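Local coordinates for protein caspase-1 subunit p19/18 (Spodoptera frugiperda, PDB 1M72) that probably takes part in the caspase cascade that executes apoptosis, as a cysteine endopeptidase that cleaves and is inhibited by baculovirus p35, at residues I37-H42 against G53-S58; F193-T198 against H247-V252; D59-V64 against E210-A215. All coordinates share one frame; numbering follows the deposited sequence.

Contact 1. Residues I37-H42 against G53-S58; sequences IFNHEH and GTNVDS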
# COMPACT_ATOMS: atom_id res chain seq x y z
N ILE C 37 17.29 -8.98 9.20
CA ILE C 37 16.26 -8.92 10.23
C ILE C 37 16.77 -8.13 11.45
O ILE C 37 17.79 -8.46 12.06
CB ILE C 37 15.83 -10.34 10.65
CG1 ILE C 37 15.27 -11.09 9.42
CG2 ILE C 37 14.80 -10.27 11.76
CD1 ILE C 37 14.98 -12.63 9.63
N PHE C 38 16.10 -7.04 11.78
CA PHE C 38 16.49 -6.30 12.97
C PHE C 38 15.47 -6.68 13.99
O PHE C 38 14.34 -6.20 13.96
CB PHE C 38 16.48 -4.79 12.75
CG PHE C 38 17.47 -4.36 11.73
CD1 PHE C 38 17.10 -4.26 10.39
CD2 PHE C 38 18.78 -4.06 12.09
CE1 PHE C 38 18.01 -3.87 9.41
CE2 PHE C 38 19.72 -3.66 11.14
CZ PHE C 38 19.34 -3.56 9.77
N ASN C 39 15.88 -7.54 14.89
CA ASN C 39 15.03 -8.07 15.96
C ASN C 39 15.35 -7.38 17.27
O ASN C 39 16.51 -7.44 17.73
CB ASN C 39 15.29 -9.57 16.08
CG ASN C 39 14.38 -10.21 17.05
OD1 ASN C 39 14.80 -11.06 17.81
ND2 ASN C 39 13.13 -9.81 17.03
N HIS C 40 14.33 -6.75 17.87
CA HIS C 40 14.51 -5.99 19.11
C HIS C 40 13.73 -6.54 20.24
O HIS C 40 12.51 -6.43 20.23
CB HIS C 40 14.09 -4.54 18.93
CG HIS C 40 14.98 -3.78 18.02
ND1 HIS C 40 16.17 -3.22 18.44
CD2 HIS C 40 14.91 -3.56 16.68
CE1 HIS C 40 16.79 -2.69 17.40
NE2 HIS C 40 16.05 -2.89 16.33
N GLU C 41 14.41 -7.10 21.24
CA GLU C 41 13.69 -7.67 22.39
C GLU C 41 13.74 -6.83 23.67
O GLU C 41 12.79 -6.82 24.45
CB GLU C 41 14.23 -9.09 22.70
CG GLU C 41 13.34 -9.92 23.69
CD GLU C 41 13.86 -11.35 23.92
OE1 GLU C 41 15.08 -11.61 23.71
OE2 GLU C 41 13.04 -12.21 24.31
N HIS C 42 14.82 -6.10 23.85
CA HIS C 42 14.99 -5.33 25.06
C HIS C 42 15.41 -3.92 24.70
O HIS C 42 16.06 -3.69 23.68
CB HIS C 42 16.04 -6.06 25.91
CG HIS C 42 15.73 -7.51 26.12
ND1 HIS C 42 16.54 -8.53 25.66
CD2 HIS C 42 14.68 -8.12 26.75
CE1 HIS C 42 16.02 -9.70 26.01
NE2 HIS C 42 14.89 -9.48 26.67
N GLY C 53 8.57 -12.99 22.91
CA GLY C 53 7.91 -13.59 21.75
C GLY C 53 8.52 -13.21 20.38
O GLY C 53 8.36 -13.95 19.39
N THR C 54 9.21 -12.07 20.33
CA THR C 54 9.83 -11.60 19.08
C THR C 54 10.90 -12.57 18.58
O THR C 54 11.16 -12.62 17.39
CB THR C 54 10.45 -10.15 19.26
OG1 THR C 54 10.82 -9.63 17.99
CG2 THR C 54 11.67 -10.16 20.14
N ASN C 55 11.52 -13.35 19.48
CA ASN C 55 12.53 -14.31 19.07
C ASN C 55 11.86 -15.46 18.32
O ASN C 55 12.47 -16.10 17.45
CB ASN C 55 13.38 -14.82 20.26
CG ASN C 55 14.32 -13.74 20.82
OD1 ASN C 55 14.99 -13.95 21.84
ND2 ASN C 55 14.37 -12.59 20.17
N VAL C 56 10.61 -15.74 18.66
CA VAL C 56 9.89 -16.76 17.92
C VAL C 56 9.68 -16.20 16.47
O VAL C 56 9.89 -16.95 15.48
CB VAL C 56 8.53 -17.07 18.60
CG1 VAL C 56 7.69 -18.01 17.71
CG2 VAL C 56 8.75 -17.73 19.96
N ASP C 57 9.31 -14.91 16.32
CA ASP C 57 9.12 -14.33 14.98
C ASP C 57 10.43 -14.36 14.20
O ASP C 57 10.47 -14.78 13.05
CB ASP C 57 8.67 -12.85 15.04
CG ASP C 57 7.23 -12.68 15.45
OD1 ASP C 57 6.49 -13.69 15.60
OD2 ASP C 57 6.83 -11.52 15.64
N SER C 58 11.50 -13.93 14.85
CA SER C 58 12.80 -13.89 14.23
C SER C 58 13.24 -15.25 13.71
O SER C 58 13.70 -15.36 12.57
CB SER C 58 13.82 -13.34 15.21
OG SER C 58 14.98 -12.91 14.52
O HOH W 1 11.27 -14.67 22.64
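Asn-39 presses its amide against the first turn of helix 54-67 and makes the tight part of the contact. With CG swung anti to the backbone N (chi1 -175°), the group meets Thr-54 from the opposite direction. Asn-39 ND2 is modelled 2.5 Å from Thr-54 OG1, a weak hydrogen bond (126° at the hydrogen) whose shortness makes its exact geometry doubtful. At the amide's other end Asn-39 OD1 lies 2.8 Å from Asn-55 ND2, the two amide planes turned 62° apart, and 3.6 Å from Ser-58 CB. Farther back along the strand, Ile-37 CG2 rests on Ser-58 OG at 3.8 Å. Leu-106 of strand 98-106 touches both Asn-39 and Thr-54.

Toward solvent the fit slackens. Glu-41, partly exposed, lays CB on Thr-54 CG2 at 3.8 Å, then runs out extended. Glu-41 OE1 comes within 3.0 Å of Asn-55 OD1, two acceptors that probably repel. A water takes a hydrogen bond from Gly-53 N, the N-cap, at 3.2 Å and a weak one from Asn-55 N, and donates weakly to Glu-41 OE2. The end of strand 31-39 and the loop after it thus pack on the start of the next helix, within the beta-alpha-beta unit 31-39, 54-67, 70-76 of the caspase fold.

Contact 2. Residues F193-T198 against H247-V252; sequences FSWRNT and HQQKQV. With EDO (1,2-ethanediol), chain J.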
# COMPACT_ATOMS: atom_id res chain seq x y z
N PHE C 193 -2.50 -0.00 17.12
CA PHE C 193 -1.67 -0.94 17.87
C PHE C 193 -1.43 -2.16 16.96
O PHE C 193 -2.19 -2.40 15.99
CB PHE C 193 -2.39 -1.49 19.10
CG PHE C 193 -2.41 -0.57 20.27
CD1 PHE C 193 -3.62 -0.05 20.74
CD2 PHE C 193 -1.23 -0.27 20.96
CE1 PHE C 193 -3.68 0.76 21.89
CE2 PHE C 193 -1.25 0.53 22.11
CZ PHE C 193 -2.49 1.05 22.59
N SER C 194 -0.40 -2.93 17.30
CA SER C 194 -0.04 -4.14 16.57
C SER C 194 0.10 -5.21 17.65
O SER C 194 0.75 -4.97 18.66
CB SER C 194 1.29 -3.93 15.86
OG SER C 194 1.51 -4.98 14.99
N TRP C 195 -0.51 -6.37 17.44
CA TRP C 195 -0.46 -7.40 18.46
C TRP C 195 0.58 -8.50 18.32
O TRP C 195 0.87 -8.99 17.22
CB TRP C 195 -1.83 -8.04 18.61
CG TRP C 195 -2.85 -7.10 19.15
CD1 TRP C 195 -3.63 -6.25 18.43
CD2 TRP C 195 -3.28 -6.99 20.52
NE1 TRP C 195 -4.53 -5.62 19.25
CE2 TRP C 195 -4.34 -6.05 20.54
CE3 TRP C 195 -2.88 -7.59 21.72
CZ2 TRP C 195 -5.01 -5.69 21.72
CZ3 TRP C 195 -3.54 -7.23 22.91
CH2 TRP C 195 -4.60 -6.28 22.88
N ARG C 196 1.11 -8.88 19.48
CA ARG C 196 2.14 -9.89 19.67
C ARG C 196 1.77 -10.89 20.79
O ARG C 196 1.37 -10.49 21.89
CB ARG C 196 3.48 -9.20 20.02
CG ARG C 196 4.70 -10.13 20.40
CD ARG C 196 6.01 -9.28 20.53
NE ARG C 196 5.70 -8.01 21.19
CZ ARG C 196 5.52 -7.87 22.50
NH1 ARG C 196 5.66 -8.93 23.30
NH2 ARG C 196 5.11 -6.69 22.99
N ASN C 197 1.89 -12.18 20.54
CA ASN C 197 1.63 -13.14 21.61
C ASN C 197 3.01 -13.52 22.16
O ASN C 197 3.92 -13.84 21.39
CB ASN C 197 0.93 -14.38 21.11
CG ASN C 197 0.84 -15.47 22.20
OD1 ASN C 197 1.74 -16.32 22.35
ND2 ASN C 197 -0.24 -15.42 23.00
N THR C 198 3.17 -13.52 23.48
CA THR C 198 4.48 -13.82 24.08
C THR C 198 4.96 -15.24 23.84
O THR C 198 6.14 -15.51 24.04
CB THR C 198 4.53 -13.59 25.61
OG1 THR C 198 3.47 -14.34 26.24
CG2 THR C 198 4.40 -12.07 25.94
N HIS C 247 -9.24 -5.79 25.24
CA HIS C 247 -9.77 -7.10 25.04
C HIS C 247 -10.65 -7.31 23.79
O HIS C 247 -11.46 -6.47 23.46
CB HIS C 247 -10.53 -7.51 26.31
CG HIS C 247 -10.89 -8.95 26.35
ND1 HIS C 247 -9.95 -9.96 26.25
CD2 HIS C 247 -12.10 -9.57 26.45
CE1 HIS C 247 -10.57 -11.13 26.28
NE2 HIS C 247 -11.87 -10.92 26.41
N GLN C 248 -10.46 -8.46 23.13
CA GLN C 248 -11.20 -8.83 21.93
C GLN C 248 -10.99 -7.85 20.81
O GLN C 248 -11.92 -7.53 20.08
CB GLN C 248 -12.70 -8.94 22.22
CG GLN C 248 -13.03 -9.91 23.36
CD GLN C 248 -14.52 -10.07 23.57
OE1 GLN C 248 -14.97 -10.32 24.67
NE2 GLN C 248 -15.30 -9.90 22.49
N GLN C 249 -9.77 -7.36 20.67
CA GLN C 249 -9.49 -6.40 19.61
C GLN C 249 -9.00 -7.14 18.36
O GLN C 249 -8.54 -8.29 18.44
CB GLN C 249 -8.49 -5.35 20.10
CG GLN C 249 -8.97 -4.66 21.39
CD GLN C 249 -10.21 -3.82 21.15
OE1 GLN C 249 -10.15 -2.86 20.40
NE2 GLN C 249 -11.33 -4.18 21.77
N LYS C 250 -9.14 -6.47 17.22
CA LYS C 250 -8.80 -7.00 15.89
C LYS C 250 -7.68 -6.19 15.26
O LYS C 250 -7.29 -5.12 15.76
CB LYS C 250 -10.02 -6.91 15.00
CG LYS C 250 -11.22 -7.63 15.58
CD LYS C 250 -10.99 -9.13 15.57
CE LYS C 250 -11.28 -9.71 14.17
NZ LYS C 250 -10.75 -11.08 14.07
N GLN C 251 -7.20 -6.70 14.13
CA GLN C 251 -6.08 -6.07 13.44
C GLN C 251 -6.01 -6.51 12.00
O GLN C 251 -6.32 -7.68 11.69
CB GLN C 251 -4.78 -6.48 14.12
CG GLN C 251 -3.51 -5.97 13.45
CD GLN C 251 -2.25 -6.45 14.16
OE1 GLN C 251 -2.22 -6.58 15.39
NE2 GLN C 251 -1.18 -6.70 13.38
N VAL C 252 -5.65 -5.57 11.14
CA VAL C 252 -5.42 -5.86 9.73
C VAL C 252 -4.10 -5.18 9.30
O VAL C 252 -3.82 -4.06 9.69
CB VAL C 252 -6.60 -5.44 8.79
CG1 VAL C 252 -6.75 -3.88 8.70
CG2 VAL C 252 -6.36 -6.03 7.40
C1 EDO J . -5.49 -2.72 13.04
O1 EDO J . -4.61 -2.51 11.92
C2 EDO J . -6.90 -2.75 12.53
O2 EDO J . -7.23 -1.44 12.16
O HOH W 2 -6.55 -3.59 17.99
O HOH W 3 1.16 -8.35 14.59
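Gln-251 reaches across to Trp-195 with its amide nearly coplanar with the indole, the planes 24° apart. Its chain is fully extended, CG anti to the backbone N (chi1 176°), which carries Gln-251 OE1 to 2.7 Å from Trp-195 N; that hydrogen bond is nearly straight at 161°, its donor tilted a little from the carbonyl plane. Gln-251 OE1 also lies at the edge of the ring, 3.4 Å from Trp-195 CD1. Gln-251 NE2 turns to Ser-187 O and to a water 3.1 Å away, which donates to Trp-195 O, and the amide is thereby fixed at both ends.

Gln-249 approaches the indole obliquely, Gln-249 CB 3.9 Å from Trp-195 CZ2. Bent at chi2, its chain leads away and Gln-249 NE2 bonds His-247 O at 2.8 Å. A second water, in the indole plane, accepts from Trp-195 NE1 at 3.1 Å and donates to Lys-250 O at 2.8 Å. Beyond Gln-251, an ethanediol, probably from the crystallisation liquor, is bound at Val-252. Trp-195 and Arg-196 pair antiparallel with the bound peptide, whose acidic side chain Arg-196 grips by a salt bridge; the amide of Gln-251 and the two waters therefore tie the peptide-binding strand to the 247-252 loop.

Contact 3. Residues D59-V64 against E210-A215; sequences DNLSKV and EELRYA
Two neighbouring helices of the caspase alpha/beta fold, 54-67 and 203-215, meet where Val-64 packs against Leu-212. Their short segments run almost parallel, with axes 10.0 Å apart and a crossing angle of 21°. Val-64 points at the other helix; Val-64 CG2, anti to the backbone N, lies 3.7 Å from Leu-212 CB and also touches the aliphatic stem of Arg-213, at 3.9 Å from Arg-213 CG. The other methyl, Val-64 CG1, comes 4.0 Å from Leu-212 CD1, the two side chains crossing at about a right angle. Leu-61 joins more loosely, its CD1 4.4 Å from Leu-212 CD1.

This apolar seam lies on one side of the central sheet: Leu-61 also rests on Ile-37 of strand 31-39 and on Met-205 and Cys-209, while Leu-212 continues to Leu-224 of helix 221-235. Helix 203-215 therefore bridges helix 54-67 and helix 221-235.

On the exposed side, where Arg-213 lies, the contact turns polar. Arg-213 bends its chain at chi3 to bring the guanidinium edge to Asn-60, with the amide and guanidinium planes only 5° apart. Arg-213 NH2 donates to Asn-60 OD1 over 3.3 Å, a long bond but almost straight at 175°, in the carbonyl plane and on a lone pair of the oxygen. Arg-213 NE, 3.9 Å from the same Asn-60 OD1, stands farther off.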
# COMPACT_ATOMS: atom_id res chain seq x y z
N ASP C 59 13.11 -16.29 14.54
CA ASP C 59 13.52 -17.64 14.17
C ASP C 59 12.70 -18.16 13.01
O ASP C 59 13.20 -18.72 12.05
CB ASP C 59 13.33 -18.62 15.33
CG ASP C 59 14.38 -18.43 16.43
OD1 ASP C 59 15.44 -17.83 16.15
OD2 ASP C 59 14.13 -18.91 17.56
N ASN C 60 11.40 -18.00 13.17
CA ASN C 60 10.44 -18.42 12.17
C ASN C 60 10.68 -17.72 10.80
O ASN C 60 10.70 -18.36 9.77
CB ASN C 60 9.07 -18.06 12.75
CG ASN C 60 7.91 -18.69 12.03
OD1 ASN C 60 8.07 -19.52 11.10
ND2 ASN C 60 6.69 -18.30 12.45
N LEU C 61 10.89 -16.41 10.79
CA LEU C 61 11.06 -15.70 9.52
C LEU C 61 12.41 -16.09 8.88
O LEU C 61 12.52 -16.30 7.68
CB LEU C 61 10.97 -14.17 9.74
CG LEU C 61 11.11 -13.34 8.47
CD1 LEU C 61 9.98 -13.65 7.47
CD2 LEU C 61 11.11 -11.88 8.82
N SER C 62 13.42 -16.17 9.72
CA SER C 62 14.74 -16.56 9.28
C SER C 62 14.67 -17.95 8.61
O SER C 62 15.24 -18.17 7.55
CB SER C 62 15.68 -16.61 10.49
OG SER C 62 16.91 -17.22 10.14
N LYS C 63 13.97 -18.89 9.25
CA LYS C 63 13.88 -20.22 8.69
C LYS C 63 13.17 -20.28 7.33
O LYS C 63 13.63 -20.94 6.39
CB LYS C 63 13.18 -21.16 9.68
CG LYS C 63 12.83 -22.51 9.07
CD LYS C 63 12.52 -23.60 10.14
CE LYS C 63 12.20 -24.97 9.47
NZ LYS C 63 12.07 -26.10 10.45
N VAL C 64 12.03 -19.60 7.22
CA VAL C 64 11.35 -19.65 5.95
C VAL C 64 12.10 -18.89 4.85
O VAL C 64 12.16 -19.35 3.71
CB VAL C 64 9.89 -19.19 6.07
CG1 VAL C 64 9.82 -17.64 6.23
CG2 VAL C 64 9.12 -19.68 4.84
N GLU C 210 3.60 -18.50 7.92
CA GLU C 210 2.74 -19.61 7.50
C GLU C 210 2.40 -19.53 6.00
O GLU C 210 2.46 -20.54 5.30
CB GLU C 210 1.43 -19.64 8.33
CG GLU C 210 0.49 -20.79 7.95
CD GLU C 210 -0.68 -21.00 8.95
OE1 GLU C 210 -1.50 -20.08 9.15
OE2 GLU C 210 -0.79 -22.11 9.53
N GLU C 211 2.07 -18.35 5.50
CA GLU C 211 1.73 -18.22 4.08
C GLU C 211 2.96 -18.45 3.18
O GLU C 211 2.84 -19.02 2.08
CB GLU C 211 1.13 -16.85 3.81
CG GLU C 211 0.12 -16.82 2.71
CD GLU C 211 -0.97 -17.88 2.88
OE1 GLU C 211 -1.69 -17.86 3.90
OE2 GLU C 211 -1.10 -18.74 1.99
N LEU C 212 4.11 -17.98 3.65
CA LEU C 212 5.37 -18.16 2.94
C LEU C 212 5.73 -19.64 2.92
O LEU C 212 6.23 -20.13 1.91
CB LEU C 212 6.51 -17.37 3.59
CG LEU C 212 6.49 -15.85 3.31
CD1 LEU C 212 7.66 -15.16 4.01
CD2 LEU C 212 6.54 -15.60 1.78
N ARG C 213 5.49 -20.36 4.02
CA ARG C 213 5.78 -21.80 4.02
C ARG C 213 4.87 -22.56 3.02
O ARG C 213 5.35 -23.41 2.29
CB ARG C 213 5.58 -22.40 5.41
CG ARG C 213 6.81 -22.42 6.28
CD ARG C 213 6.47 -23.09 7.63
NE ARG C 213 6.33 -22.12 8.73
CZ ARG C 213 5.18 -21.73 9.28
NH1 ARG C 213 4.03 -22.23 8.84
NH2 ARG C 213 5.18 -20.81 10.25
N TYR C 214 3.58 -22.22 2.99
CA TYR C 214 2.60 -22.87 2.11
C TYR C 214 2.71 -22.55 0.61
O TYR C 214 2.66 -23.45 -0.21
CB TYR C 214 1.16 -22.53 2.57
CG TYR C 214 0.03 -23.06 1.67
CD1 TYR C 214 -0.25 -24.44 1.58
CD2 TYR C 214 -0.75 -22.18 0.90
CE1 TYR C 214 -1.28 -24.94 0.75
CE2 TYR C 214 -1.78 -22.66 0.05
CZ TYR C 214 -2.04 -24.04 -0.02
OH TYR C 214 -3.03 -24.51 -0.87
N ALA C 215 2.86 -21.28 0.25
CA ALA C 215 2.89 -20.95 -1.18
C ALA C 215 3.96 -19.95 -1.62
O ALA C 215 3.89 -19.41 -2.73
CB ALA C 215 1.49 -20.45 -1.63

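From the N terminus, contact 1 comes first and closes a short loop of ten residues between strand 31-39 and helix 54-67. The same helix runs straight on into contact 3, which spans 145 residues to reach helix 203-215. Contact 2 opens inside that span, at 193-198, and closes beyond it at 247-252, so contacts 2 and 3 cross, whereas contact 1 precedes both in series. Ile-37 CD1 packs 3.9 Å from Ser-62 N, linking contacts 1 and 3; Thr-54 N lies 4.3 Å from Arg-196 CD, linking contacts 1 and 2. Contacts 2 and 3 do not touch, their centres about 20 Å apart. Helix 54-67 thus touches the sheet, the peptide-binding strand and helix 203-215.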